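Local coordinates for protein 6-carboxyhexanoate--coa ligase (Bacillus subtilis, PDB 5FLG) that is a ligase of the 6-carboxyhexanoate--CoA ligase family, modelled with phosphoaminophosphonic acid-adenylate ester, pimelic acid and magnesium, at residues P118-V123 / V127-H132; K135-T140 / N236-Y241. One frame throughout, in Å; residues are numbered along the deposited sequence.

Contact 1. Residues P118-V123 / V127-H132; sequences PEWSDV and VLFDIH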
loop_
_atom_site.group_PDB
_atom_site.type_symbol
_atom_site.label_atom_id
_atom_site.label_comp_id
_atom_site.label_asym_id
_atom_site.label_seq_id
_atom_site.Cartn_x
_atom_site.Cartn_y
_atom_site.Cartn_z
ATOM N N PRO A 118 -18.890 11.031 -21.198
ATOM C CA PRO A 118 -18.083 10.075 -21.968
ATOM C C PRO A 118 -16.587 10.267 -21.890
ATOM O O PRO A 118 -15.859 9.301 -21.653
ATOM C CB PRO A 118 -18.582 10.267 -23.407
ATOM C CG PRO A 118 -19.990 10.732 -23.229
ATOM C CD PRO A 118 -19.917 11.653 -22.048
ATOM N N GLU A 119 -16.110 11.504 -21.972
ATOM C CA GLU A 119 -14.670 11.721 -21.877
ATOM C C GLU A 119 -14.148 11.468 -20.443
ATOM O O GLU A 119 -12.952 11.371 -20.222
ATOM C CB GLU A 119 -14.303 13.143 -22.337
ATOM C CG GLU A 119 -14.174 14.146 -21.194
ATOM C CD GLU A 119 -13.854 15.568 -21.651
ATOM O OE1 GLU A 119 -14.666 16.149 -22.402
ATOM O OE2 GLU A 119 -12.830 16.135 -21.188
ATOM N N TRP A 120 -15.027 11.439 -19.450
ATOM C CA TRP A 120 -14.586 11.253 -18.074
ATOM C C TRP A 120 -14.708 9.779 -17.642
ATOM O O TRP A 120 -14.602 9.485 -16.465
ATOM C CB TRP A 120 -15.410 12.106 -17.112
ATOM C CG TRP A 120 -15.316 13.574 -17.375
ATOM C CD1 TRP A 120 -14.239 14.247 -17.849
ATOM C CD2 TRP A 120 -16.309 14.562 -17.071
ATOM N NE1 TRP A 120 -14.494 15.609 -17.854
ATOM C CE2 TRP A 120 -15.775 15.819 -17.433
ATOM C CE3 TRP A 120 -17.597 14.501 -16.550
ATOM C CZ2 TRP A 120 -16.465 17.009 -17.228
ATOM C CZ3 TRP A 120 -18.306 15.666 -16.415
ATOM C CH2 TRP A 120 -17.725 16.911 -16.710
ATOM N N SER A 121 -15.034 8.898 -18.576
ATOM C CA SER A 121 -15.174 7.462 -18.285
ATOM C C SER A 121 -13.991 6.902 -17.530
ATOM O O SER A 121 -14.147 5.991 -16.740
ATOM C CB SER A 121 -15.307 6.656 -19.574
ATOM O OG SER A 121 -16.530 6.963 -20.207
ATOM N N ASP A 122 -12.792 7.346 -17.877
ATOM C CA ASP A 122 -11.602 6.747 -17.297
ATOM C C ASP A 122 -11.117 7.384 -16.007
ATOM O O ASP A 122 -10.150 6.926 -15.416
ATOM C CB ASP A 122 -10.474 6.678 -18.330
ATOM C CG ASP A 122 -10.756 5.642 -19.421
ATOM O OD1 ASP A 122 -11.669 4.807 -19.231
ATOM O OD2 ASP A 122 -10.131 5.719 -20.497
ATOM N N VAL A 123 -11.810 8.417 -15.549
ATOM C CA VAL A 123 -11.421 9.081 -14.343
ATOM C C VAL A 123 -11.702 8.167 -13.159
ATOM O O VAL A 123 -12.734 7.541 -13.100
ATOM C CB VAL A 123 -12.193 10.404 -14.162
ATOM C CG1 VAL A 123 -12.001 10.909 -12.746
ATOM C CG2 VAL A 123 -11.734 11.429 -15.205
ATOM N N VAL A 127 -15.247 13.817 -10.739
ATOM C CA VAL A 127 -15.061 15.072 -11.410
ATOM C C VAL A 127 -15.826 16.128 -10.651
ATOM O O VAL A 127 -16.944 15.880 -10.218
ATOM C CB VAL A 127 -15.622 14.969 -12.837
ATOM C CG1 VAL A 127 -15.637 16.348 -13.502
ATOM C CG2 VAL A 127 -14.798 13.962 -13.641
ATOM N N LEU A 128 -15.253 17.324 -10.559
ATOM C CA LEU A 128 -15.915 18.452 -9.936
ATOM C C LEU A 128 -16.312 19.462 -10.999
ATOM O O LEU A 128 -15.461 19.931 -11.768
ATOM C CB LEU A 128 -14.975 19.136 -8.928
ATOM C CG LEU A 128 -14.917 18.664 -7.472
ATOM C CD1 LEU A 128 -14.709 17.168 -7.357
ATOM C CD2 LEU A 128 -13.833 19.405 -6.704
ATOM N N PHE A 129 -17.604 19.796 -11.037
ATOM C CA PHE A 129 -18.151 20.544 -12.114
ATOM C C PHE A 129 -18.749 21.848 -11.558
ATOM O O PHE A 129 -19.694 21.850 -10.770
ATOM C CB PHE A 129 -19.203 19.703 -12.852
ATOM C CG PHE A 129 -19.433 20.130 -14.277
ATOM C CD1 PHE A 129 -18.405 20.063 -15.209
ATOM C CD2 PHE A 129 -20.639 20.698 -14.663
ATOM C CE1 PHE A 129 -18.587 20.533 -16.503
ATOM C CE2 PHE A 129 -20.821 21.170 -15.953
ATOM C CZ PHE A 129 -19.792 21.088 -16.878
ATOM N N ASP A 130 -18.200 22.966 -11.978
ATOM C CA ASP A 130 -18.612 24.264 -11.419
ATOM C C ASP A 130 -19.887 24.727 -12.083
ATOM O O ASP A 130 -19.895 24.919 -13.283
ATOM C CB ASP A 130 -17.512 25.243 -11.701
ATOM C CG ASP A 130 -17.779 26.630 -11.142
ATOM O OD1 ASP A 130 -18.925 26.997 -10.800
ATOM O OD2 ASP A 130 -16.790 27.358 -11.077
ATOM N N ILE A 131 -20.944 24.981 -11.308
ATOM C CA ILE A 131 -22.225 25.347 -11.890
ATOM C C ILE A 131 -22.243 26.838 -12.276
ATOM O O ILE A 131 -23.145 27.279 -12.930
ATOM C CB ILE A 131 -23.406 25.103 -10.948
ATOM C CG1 ILE A 131 -23.423 26.151 -9.830
ATOM C CG2 ILE A 131 -23.376 23.711 -10.372
ATOM C CD1 ILE A 131 -24.704 26.158 -9.020
ATOM N N HIS A 132 -21.211 27.575 -11.938
ATOM C CA HIS A 132 -21.121 28.979 -12.375
ATOM C C HIS A 132 -20.470 29.128 -13.748
ATOM O O HIS A 132 -20.945 29.870 -14.585
ATOM C CB HIS A 132 -20.323 29.793 -11.359
ATOM C CG HIS A 132 -21.001 29.915 -10.041
ATOM N ND1 HIS A 132 -22.344 30.208 -9.924
ATOM C CD2 HIS A 132 -20.524 29.796 -8.778
ATOM C CE1 HIS A 132 -22.659 30.304 -8.644
ATOM N NE2 HIS A 132 -21.582 30.022 -7.928
#
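Trp120 lies with one face of its indole against Val127, and both methyls of the valine share that face. Val127 CG1 sits 3.7 Å from the centroid of the six-membered ring of Trp120 and only 5° off its normal, a well-centred CH-pi contact, while Val127 CG2 rests 3.8 Å from Trp120 CG at the root of the indole. With CG1 anti to its backbone N (chi1 171°), Val127 turns both methyls toward the indole. Val123 adds a looser apolar contact, its CG1 4.2 Å from Val127 CG2.

The aromatic contact is with Phe129, two residues further along the strand and on the same side of it. Phe129 CD1 comes to 3.6 Å from Trp120 CH2, at the far end of the indole, with the ring planes inclined at 63°. No hydrogen bond joins the two segments. The polar work is local: a type I turn from Trp120 to Val123 reverses the loop, and Pro118 O accepts from both the backbone N and OG of Ser121.

Val123 O is hydrogen-bonded to O2' of the bound phosphoaminophosphonic acid-adenylate ester, which ties this loop to its pocket. Strand 127-130 lies in the mixed sheet between strands 227-232 and 135-136: Val229 of the former touches both aromatic rings, Arg136 of the latter packs on Trp120 and the two valines, and helix 107-116 covers Phe129 through Val109, Ala113 and Gln116.

Contact 2. Residues K135-T140 / N236-Y241; sequences KRMDQT and NDVNTY
Met137 runs its extended side chain past Val238, the two pointing in opposite directions, where the N-terminal turn of helix 238-247, with Asp237 at its N-cap position, packs beside the turn that follows strand 135-136 at the edge of the mixed sheet. With CG anti to the backbone N (chi1 -176°), the methionine leaves its backbone toward the helix; Met137 CG approaches Val238 CG2 to 3.7 Å and Met137 SD lies 4.1 Å from the same methyl. Further out, Met137 CE ends near the plane of the Tyr241 ring, at its edge, 4.3 Å from Tyr241 CE2. These apolar contacts carry the whole interface, as no hydrogen bond crosses it.

Each side has its own polar frame. In the helix segment the carbonyl O of Asp237 lies over the centre of the Tyr241 ring; Tyr241 OH accepts from Asn236 N at 3.1 Å, tying the lead-in to the first turn. Ile232 of strand 227-232 touches both Met137 and Tyr241, while Leu128 lies against Val238.

Across on the other segment, Asp138 turns its carboxylate away from the helix and forms an Asx turn with Thr140 N. Arg136 holds it side-on, a two-nitrogen salt bridge that should fix the rotation of the carboxylate: NE reaches Asp138 OD1 at 2.9 Å, nearly straight at 168°, and NH2 meets the syn lone pair of Asp138 OD2 at 2.8 Å.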
loop_
_atom_site.group_PDB
_atom_site.type_symbol
_atom_site.label_atom_id
_atom_site.label_comp_id
_atom_site.label_asym_id
_atom_site.label_seq_id
_atom_site.Cartn_x
_atom_site.Cartn_y
_atom_site.Cartn_z
ATOM N N LYS A 135 -18.039 24.420 -16.331
ATOM C CA LYS A 135 -16.808 23.727 -16.713
ATOM C C LYS A 135 -16.316 22.873 -15.540
ATOM O O LYS A 135 -16.538 23.216 -14.387
ATOM C CB LYS A 135 -15.673 24.723 -17.015
ATOM C CG LYS A 135 -15.969 25.789 -18.059
ATOM C CD LYS A 135 -14.785 26.754 -18.149
ATOM C CE LYS A 135 -15.022 27.906 -19.112
ATOM N NZ LYS A 135 -15.807 27.480 -20.305
ATOM N N ARG A 136 -15.467 21.910 -15.853
ATOM C CA ARG A 136 -14.754 21.130 -14.867
ATOM C C ARG A 136 -13.819 22.026 -14.085
ATOM O O ARG A 136 -13.163 22.886 -14.630
ATOM C CB ARG A 136 -13.965 20.009 -15.519
ATOM C CG ARG A 136 -13.196 19.156 -14.523
ATOM C CD ARG A 136 -12.693 17.861 -15.158
ATOM N NE ARG A 136 -11.987 17.071 -14.153
ATOM C CZ ARG A 136 -11.342 15.931 -14.387
ATOM N NH1 ARG A 136 -11.279 15.442 -15.602
ATOM N NH2 ARG A 136 -10.712 15.314 -13.398
ATOM N N MET A 137 -13.720 21.770 -12.801
ATOM C CA MET A 137 -13.175 22.730 -11.870
ATOM C C MET A 137 -11.887 22.164 -11.273
ATOM O O MET A 137 -10.927 22.867 -11.073
ATOM C CB MET A 137 -14.252 22.960 -10.802
ATOM C CG MET A 137 -13.981 23.999 -9.748
ATOM S SD MET A 137 -15.363 23.967 -8.576
ATOM C CE MET A 137 -15.216 25.618 -7.874
ATOM N N ASP A 138 -11.828 20.860 -11.042
ATOM C CA ASP A 138 -10.598 20.277 -10.538
ATOM C C ASP A 138 -9.605 20.074 -11.661
ATOM O O ASP A 138 -9.976 19.880 -12.825
ATOM C CB ASP A 138 -10.875 18.944 -9.855
ATOM C CG ASP A 138 -11.237 17.853 -10.830
ATOM O OD1 ASP A 138 -12.356 17.889 -11.361
ATOM O OD2 ASP A 138 -10.357 17.037 -11.174
ATOM N N GLN A 139 -8.349 19.968 -11.273
ATOM C CA GLN A 139 -7.274 19.800 -12.212
ATOM C C GLN A 139 -6.586 18.456 -12.026
ATOM O O GLN A 139 -5.456 18.286 -12.440
ATOM C CB GLN A 139 -6.293 20.943 -12.050
ATOM C CG GLN A 139 -6.930 22.297 -12.358
ATOM C CD GLN A 139 -6.085 23.469 -11.889
ATOM O OE1 GLN A 139 -4.876 23.499 -12.105
ATOM N NE2 GLN A 139 -6.716 24.435 -11.223
ATOM N N THR A 140 -7.334 17.442 -11.609
ATOM C CA THR A 140 -6.737 16.118 -11.396
ATOM C C THR A 140 -6.724 15.209 -12.626
ATOM O O THR A 140 -6.299 14.073 -12.528
ATOM C CB THR A 140 -7.493 15.345 -10.294
ATOM O OG1 THR A 140 -8.831 15.043 -10.732
ATOM C CG2 THR A 140 -7.533 16.162 -9.040
ATOM N N ASN A 236 -15.009 29.531 -3.190
ATOM C CA ASN A 236 -13.720 29.340 -2.561
ATOM C C ASN A 236 -12.798 28.589 -3.499
ATOM O O ASN A 236 -13.201 28.135 -4.570
ATOM C CB ASN A 236 -13.859 28.607 -1.229
ATOM C CG ASN A 236 -14.608 29.426 -0.192
ATOM O OD1 ASN A 236 -14.501 30.654 -0.152
ATOM N ND2 ASN A 236 -15.381 28.750 0.648
ATOM N N ASP A 237 -11.548 28.467 -3.106
ATOM C CA ASP A 237 -10.611 27.734 -3.916
ATOM C C ASP A 237 -11.013 26.264 -3.927
ATOM O O ASP A 237 -11.316 25.687 -2.887
ATOM C CB ASP A 237 -9.210 27.893 -3.336
ATOM C CG ASP A 237 -8.160 27.172 -4.146
ATOM O OD1 ASP A 237 -7.937 27.513 -5.328
ATOM O OD2 ASP A 237 -7.542 26.261 -3.583
ATOM N N VAL A 238 -10.877 25.652 -5.094
ATOM C CA VAL A 238 -11.245 24.271 -5.304
ATOM C C VAL A 238 -10.368 23.351 -4.456
ATOM O O VAL A 238 -10.799 22.296 -4.040
ATOM C CB VAL A 238 -11.148 23.899 -6.800
ATOM C CG1 VAL A 238 -9.699 23.842 -7.245
ATOM C CG2 VAL A 238 -11.830 22.559 -7.062
ATOM N N ASN A 239 -9.145 23.764 -4.167
ATOM C CA ASN A 239 -8.256 22.925 -3.376
ATOM C C ASN A 239 -8.723 22.736 -1.944
ATOM O O ASN A 239 -8.475 21.714 -1.339
ATOM C CB ASN A 239 -6.851 23.489 -3.373
ATOM C CG ASN A 239 -6.266 23.529 -4.754
ATOM O OD1 ASN A 239 -5.969 22.483 -5.333
ATOM N ND2 ASN A 239 -6.219 24.724 -5.343
ATOM N N THR A 240 -9.378 23.741 -1.390
ATOM C CA THR A 240 -9.929 23.610 -0.067
ATOM C C THR A 240 -11.018 22.540 -0.095
ATOM O O THR A 240 -11.074 21.689 0.779
ATOM C CB THR A 240 -10.498 24.960 0.400
ATOM O OG1 THR A 240 -11.621 25.311 -0.419
ATOM C CG2 THR A 240 -9.429 26.045 0.242
ATOM N N TYR A 241 -11.867 22.571 -1.120
ATOM C CA TYR A 241 -12.946 21.606 -1.220
ATOM C C TYR A 241 -12.348 20.211 -1.359
ATOM O O TYR A 241 -12.791 19.265 -0.686
ATOM C CB TYR A 241 -13.867 21.912 -2.411
ATOM C CG TYR A 241 -14.498 23.311 -2.440
ATOM C CD1 TYR A 241 -14.728 24.026 -1.270
ATOM C CD2 TYR A 241 -14.947 23.863 -3.634
ATOM C CE1 TYR A 241 -15.387 25.256 -1.292
ATOM C CE2 TYR A 241 -15.581 25.102 -3.669
ATOM C CZ TYR A 241 -15.789 25.795 -2.501
ATOM O OH TYR A 241 -16.520 26.962 -2.541
#

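In the fold
Contact 1 closes before contact 2 opens along the chain, and their centres lie 11 Å apart on the same side of the chain's centre. They are joined through the mixed sheet, in which strand 127-130 of contact 1 pairs antiparallel with strand 135-136 of contact 2, an outermost strand within this chain. Probable hydrogen bonds run from Met137 N to Leu128 O and from Asp130 N to Lys135 O, and Phe129 CE1 packs on the backbone at Lys135 and Arg136. This hairpin thus links the loop 118-123, which reaches the phosphoaminophosphonic acid-adenylate ester, to the start of helix 238-247, far along the sequence.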